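Local coordinates for cytochrome C-type biogenesis protein ccmF (Thermus thermophilus, PDB 6ZMQ) that probably carries out the haem lyase step of cytochrome c maturation in the membrane, as a haem-binding member of the CcmF/CycK/Ccl1/NrfE/CcsA family, at residues Ile266-Ala278 and Trp290-Thr302. Residues are numbered along the deposited sequence; the frame is centred on the assembly and turned at random.
With HEM (protoporphyrin IX containing Fe), chain B.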
# COMPACT_ATOMS: atom_id res chain seq x y z
N ILE A 266 -7.32 0.26 5.37
CA ILE A 266 -7.25 1.02 6.63
C ILE A 266 -5.99 1.88 6.80
O ILE A 266 -6.16 3.07 7.11
CB ILE A 266 -7.48 0.11 7.86
CG1 ILE A 266 -8.92 -0.43 7.95
CG2 ILE A 266 -7.18 0.81 9.20
CD1 ILE A 266 -9.05 -1.93 7.89
N PRO A 267 -4.73 1.39 6.62
CA PRO A 267 -3.58 2.31 6.82
C PRO A 267 -3.49 3.41 5.77
O PRO A 267 -3.25 4.58 6.14
CB PRO A 267 -2.36 1.38 6.73
CG PRO A 267 -2.88 0.03 6.84
CD PRO A 267 -4.20 0.08 6.21
N TRP A 268 -3.71 3.06 4.49
CA TRP A 268 -3.69 4.00 3.38
C TRP A 268 -4.68 5.15 3.57
O TRP A 268 -4.41 6.28 3.16
CB TRP A 268 -4.01 3.28 2.06
CG TRP A 268 -4.06 4.25 0.90
CD1 TRP A 268 -2.99 4.69 0.18
CD2 TRP A 268 -5.21 4.92 0.35
NE1 TRP A 268 -3.40 5.59 -0.77
CE2 TRP A 268 -4.75 5.75 -0.68
CE3 TRP A 268 -6.57 4.93 0.67
CZ2 TRP A 268 -5.61 6.56 -1.43
CZ3 TRP A 268 -7.42 5.73 -0.08
CH2 TRP A 268 -6.94 6.53 -1.12
N LEU A 269 -5.85 4.85 4.16
CA LEU A 269 -6.81 5.89 4.49
C LEU A 269 -6.24 6.87 5.52
O LEU A 269 -6.26 8.09 5.31
CB LEU A 269 -8.11 5.25 5.00
CG LEU A 269 -9.04 4.64 3.94
CD1 LEU A 269 -10.20 3.88 4.60
CD2 LEU A 269 -9.54 5.69 2.98
N LEU A 270 -5.68 6.34 6.61
CA LEU A 270 -5.25 7.19 7.73
C LEU A 270 -4.00 7.97 7.35
O LEU A 270 -3.91 9.18 7.63
CB LEU A 270 -5.02 6.33 8.97
CG LEU A 270 -6.25 5.53 9.42
CD1 LEU A 270 -5.87 4.30 10.25
CD2 LEU A 270 -7.24 6.43 10.15
N ALA A 271 -3.08 7.32 6.63
CA ALA A 271 -1.91 8.00 6.07
C ALA A 271 -2.29 9.05 5.03
O ALA A 271 -1.50 9.95 4.77
CB ALA A 271 -0.94 6.99 5.48
N THR A 272 -3.54 9.07 4.63
CA THR A 272 -3.99 10.14 3.73
C THR A 272 -4.54 11.26 4.61
O THR A 272 -4.20 12.40 4.39
CB THR A 272 -5.19 9.71 2.91
OG1 THR A 272 -4.58 8.62 2.26
CG2 THR A 272 -5.55 10.72 1.86
N ALA A 273 -5.32 10.92 5.60
CA ALA A 273 -5.86 11.96 6.47
C ALA A 273 -4.70 12.65 7.17
O ALA A 273 -4.64 13.86 7.25
CB ALA A 273 -6.76 11.30 7.47
N PHE A 274 -3.75 11.85 7.57
CA PHE A 274 -2.57 12.39 8.27
C PHE A 274 -1.79 13.30 7.34
O PHE A 274 -1.42 14.32 7.75
CB PHE A 274 -1.72 11.23 8.76
CG PHE A 274 -0.35 11.64 9.20
CD1 PHE A 274 -0.20 12.60 10.14
CD2 PHE A 274 0.75 11.07 8.64
CE1 PHE A 274 1.07 12.96 10.53
CE2 PHE A 274 2.02 11.43 9.02
CZ PHE A 274 2.17 12.38 9.98
N LEU A 275 -1.66 12.95 6.08
CA LEU A 275 -0.90 13.78 5.12
C LEU A 275 -1.52 15.18 5.05
O LEU A 275 -0.80 16.15 5.12
CB LEU A 275 -1.00 13.04 3.80
CG LEU A 275 0.04 13.39 2.77
CD1 LEU A 275 -0.00 12.42 1.64
CD2 LEU A 275 -0.23 14.76 2.25
N HIS A 276 -2.83 15.24 4.91
CA HIS A 276 -3.55 16.52 4.87
C HIS A 276 -3.42 17.27 6.20
O HIS A 276 -3.25 18.44 6.14
CB HIS A 276 -4.99 16.29 4.41
CG HIS A 276 -5.14 15.97 2.96
ND1 HIS A 276 -4.40 15.02 2.35
CD2 HIS A 276 -5.93 16.46 2.02
CE1 HIS A 276 -4.72 14.97 1.09
NE2 HIS A 276 -5.64 15.84 0.86
N THR A 277 -3.53 16.63 7.37
CA THR A 277 -3.40 17.37 8.63
C THR A 277 -1.96 17.85 8.80
O THR A 277 -1.77 18.90 9.35
CB THR A 277 -4.24 16.69 9.71
OG1 THR A 277 -3.58 15.50 10.08
CG2 THR A 277 -5.57 16.27 9.16
N ALA A 278 -0.98 17.05 8.37
CA ALA A 278 0.42 17.46 8.50
C ALA A 278 0.61 18.66 7.62
O ALA A 278 1.16 19.59 8.08
CB ALA A 278 1.33 16.36 8.08
N TRP A 290 -4.84 16.30 16.12
CA TRP A 290 -5.25 15.31 15.13
C TRP A 290 -4.06 14.75 14.38
O TRP A 290 -4.13 13.62 13.89
CB TRP A 290 -6.25 15.93 14.16
CG TRP A 290 -7.58 16.16 14.79
CD1 TRP A 290 -8.19 17.37 14.94
CD2 TRP A 290 -8.47 15.18 15.34
NE1 TRP A 290 -9.40 17.21 15.57
CE2 TRP A 290 -9.60 15.88 15.83
CE3 TRP A 290 -8.43 13.79 15.47
CZ2 TRP A 290 -10.66 15.23 16.44
CZ3 TRP A 290 -9.49 13.15 16.08
CH2 TRP A 290 -10.59 13.86 16.55
N ASN A 291 -2.97 15.51 14.30
CA ASN A 291 -1.78 15.01 13.64
C ASN A 291 -1.10 13.93 14.44
O ASN A 291 -0.71 12.90 13.87
CB ASN A 291 -0.79 16.13 13.38
CG ASN A 291 -0.89 16.63 12.00
OD1 ASN A 291 -0.85 15.84 11.07
ND2 ASN A 291 -1.03 17.94 11.83
N PHE A 292 -0.98 14.14 15.77
CA PHE A 292 -0.46 13.13 16.68
C PHE A 292 -1.33 11.87 16.65
O PHE A 292 -0.81 10.75 16.52
CB PHE A 292 -0.40 13.69 18.11
CG PHE A 292 0.71 14.68 18.35
CD1 PHE A 292 1.99 14.46 17.84
CD2 PHE A 292 0.50 15.80 19.15
CE1 PHE A 292 3.02 15.36 18.08
CE2 PHE A 292 1.52 16.72 19.37
CZ PHE A 292 2.79 16.49 18.84
N ALA A 293 -2.67 12.07 16.69
CA ALA A 293 -3.62 10.97 16.60
C ALA A 293 -3.49 10.20 15.29
O ALA A 293 -3.41 8.96 15.28
CB ALA A 293 -5.05 11.50 16.76
N PHE A 294 -3.38 10.92 14.17
CA PHE A 294 -3.38 10.28 12.86
C PHE A 294 -2.06 9.57 12.59
O PHE A 294 -2.07 8.51 11.96
CB PHE A 294 -3.68 11.29 11.76
CG PHE A 294 -5.14 11.61 11.63
CD1 PHE A 294 -6.11 10.67 11.95
CD2 PHE A 294 -5.56 12.86 11.16
CE1 PHE A 294 -7.46 10.96 11.84
CE2 PHE A 294 -6.91 13.16 11.04
CZ PHE A 294 -7.86 12.21 11.38
N VAL A 295 -0.92 10.11 13.04
CA VAL A 295 0.34 9.42 12.78
C VAL A 295 0.47 8.18 13.67
O VAL A 295 0.98 7.15 13.22
CB VAL A 295 1.55 10.36 12.91
CG1 VAL A 295 1.75 10.87 14.30
CG2 VAL A 295 2.84 9.71 12.36
N THR A 296 -0.10 8.21 14.90
CA THR A 296 -0.08 7.01 15.73
C THR A 296 -0.99 5.92 15.15
O THR A 296 -0.55 4.77 14.99
CB THR A 296 -0.50 7.35 17.17
OG1 THR A 296 0.35 8.38 17.69
CG2 THR A 296 -0.43 6.12 18.05
N LEU A 297 -2.20 6.30 14.75
CA LEU A 297 -3.17 5.35 14.22
C LEU A 297 -2.73 4.80 12.86
O LEU A 297 -2.82 3.60 12.62
CB LEU A 297 -4.54 6.01 14.11
CG LEU A 297 -5.27 6.19 15.45
CD1 LEU A 297 -6.50 7.10 15.29
CD2 LEU A 297 -5.65 4.87 16.08
N ALA A 298 -2.25 5.68 11.97
CA ALA A 298 -1.73 5.29 10.67
C ALA A 298 -0.51 4.38 10.77
O ALA A 298 -0.40 3.42 10.01
CB ALA A 298 -1.38 6.54 9.85
N PHE A 299 0.39 4.66 11.72
CA PHE A 299 1.60 3.86 11.87
C PHE A 299 1.29 2.45 12.38
O PHE A 299 1.81 1.46 11.84
CB PHE A 299 2.56 4.57 12.82
CG PHE A 299 3.67 3.69 13.31
CD1 PHE A 299 4.69 3.32 12.45
CD2 PHE A 299 3.69 3.22 14.63
CE1 PHE A 299 5.71 2.50 12.89
CE2 PHE A 299 4.71 2.40 15.06
CZ PHE A 299 5.72 2.04 14.19
N ALA A 300 0.49 2.34 13.45
CA ALA A 300 0.14 1.01 13.95
C ALA A 300 -0.78 0.26 12.99
O ALA A 300 -0.74 -0.99 12.91
CB ALA A 300 -0.50 1.12 15.33
N ALA A 301 -1.61 1.00 12.23
CA ALA A 301 -2.39 0.41 11.15
C ALA A 301 -1.49 -0.18 10.08
O ALA A 301 -1.73 -1.29 9.60
CB ALA A 301 -3.31 1.47 10.55
N THR A 302 -0.43 0.56 9.70
CA THR A 302 0.52 0.06 8.70
C THR A 302 1.30 -1.13 9.22
O THR A 302 1.66 -2.01 8.43
CB THR A 302 1.48 1.17 8.26
OG1 THR A 302 0.73 2.32 7.83
CG2 THR A 302 2.30 0.70 7.08
CHA HEM B . -2.15 17.95 -1.26
CHB HEM B . -6.84 19.01 -0.32
CHC HEM B . -8.00 14.26 -0.84
CHD HEM B . -3.40 13.40 -2.23
C1A HEM B . -3.33 18.60 -0.96
C2A HEM B . -3.40 19.99 -0.67
C3A HEM B . -4.71 20.29 -0.40
C4A HEM B . -5.46 19.11 -0.52
CMA HEM B . -5.26 21.64 -0.04
CAA HEM B . -2.25 20.98 -0.66
CBA HEM B . -1.86 21.42 -2.08
CGA HEM B . -2.98 22.18 -2.74
O1A HEM B . -3.49 21.73 -3.79
O2A HEM B . -3.40 23.25 -2.24
C1B HEM B . -7.52 17.78 -0.37
C2B HEM B . -8.87 17.63 0.04
C3B HEM B . -9.21 16.32 -0.10
C4B HEM B . -8.01 15.63 -0.58
CMB HEM B . -9.78 18.71 0.52
CAB HEM B . -10.49 15.67 0.19
CBB HEM B . -10.57 15.02 1.53
C1C HEM B . -6.87 13.65 -1.34
C2C HEM B . -6.84 12.36 -1.88
C3C HEM B . -5.54 12.15 -2.27
C4C HEM B . -4.77 13.30 -1.97
CMC HEM B . -7.96 11.37 -2.03
CAC HEM B . -5.04 10.92 -2.87
CBC HEM B . -4.88 10.84 -4.35
C1D HEM B . -2.63 14.55 -2.04
C2D HEM B . -1.17 14.62 -2.20
C3D HEM B . -0.80 15.90 -1.93
C4D HEM B . -2.06 16.60 -1.61
CMD HEM B . -0.26 13.49 -2.59
CAD HEM B . 0.60 16.47 -1.96
CBD HEM B . 1.10 16.66 -0.52
CGD HEM B . 2.54 17.10 -0.39
O1D HEM B . 2.83 18.28 -0.09
O2D HEM B . 3.45 16.28 -0.57
NA HEM B . -4.61 18.09 -0.84
NB HEM B . -7.05 16.56 -0.71
NC HEM B . -5.63 14.21 -1.43
ND HEM B . -3.08 15.74 -1.70
FE HEM B . -5.09 16.19 -1.32
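The N291 carboxamide grips T277 twice: ND2 gives a nearly straight bond to the T277 backbone O (2.8 Å, N-H...O 162°), and OD1 accepts the T277 hydroxyl OG1 at 2.9 Å. The T277 O lies close to the amide plane, whereas each donor stands well above the plane of the carbonyl it meets. T277 OG1 sits between its own backbone N and carbonyl carbon (chi1 73°), which turns it to OD1 and leaves CG2 against the F294 ring; OG1 also meets that ring at its edge. With an alanine in place of N291, the T277 hydroxyl and carbonyl would probably lose these partners, and OG1 would be less fixed in its rotation. Two CH-pi contacts follow, one in each direction: A273 CB stands over the centre of the F294 ring, 4.1 Å from its centroid, and V295 CB covers one face of the F274 ring at 3.8 Å from the centroid. Between them F274 CB and F294 CB pack at 3.6 Å. Further along, L270 and P267 pack on the alanines of the other helix: A298 CB reaches L270 CB at 3.8 Å, L270 CD1 lies on A301 CB, and P267 CB packs on A301 CB at 3.9 Å. On another side of 266-278, H276 NE2 binds the haem iron, with H510 as the other axial ligand, and L275 CD2 touches the porphyrin's propionate arm. The two helices, axes 8.2 Å apart and 155° between directions, form an antiparallel helical hairpin, consistent with a pair of transmembrane helices, whose first helix carries one axial histidine of a bis-histidine haem b site.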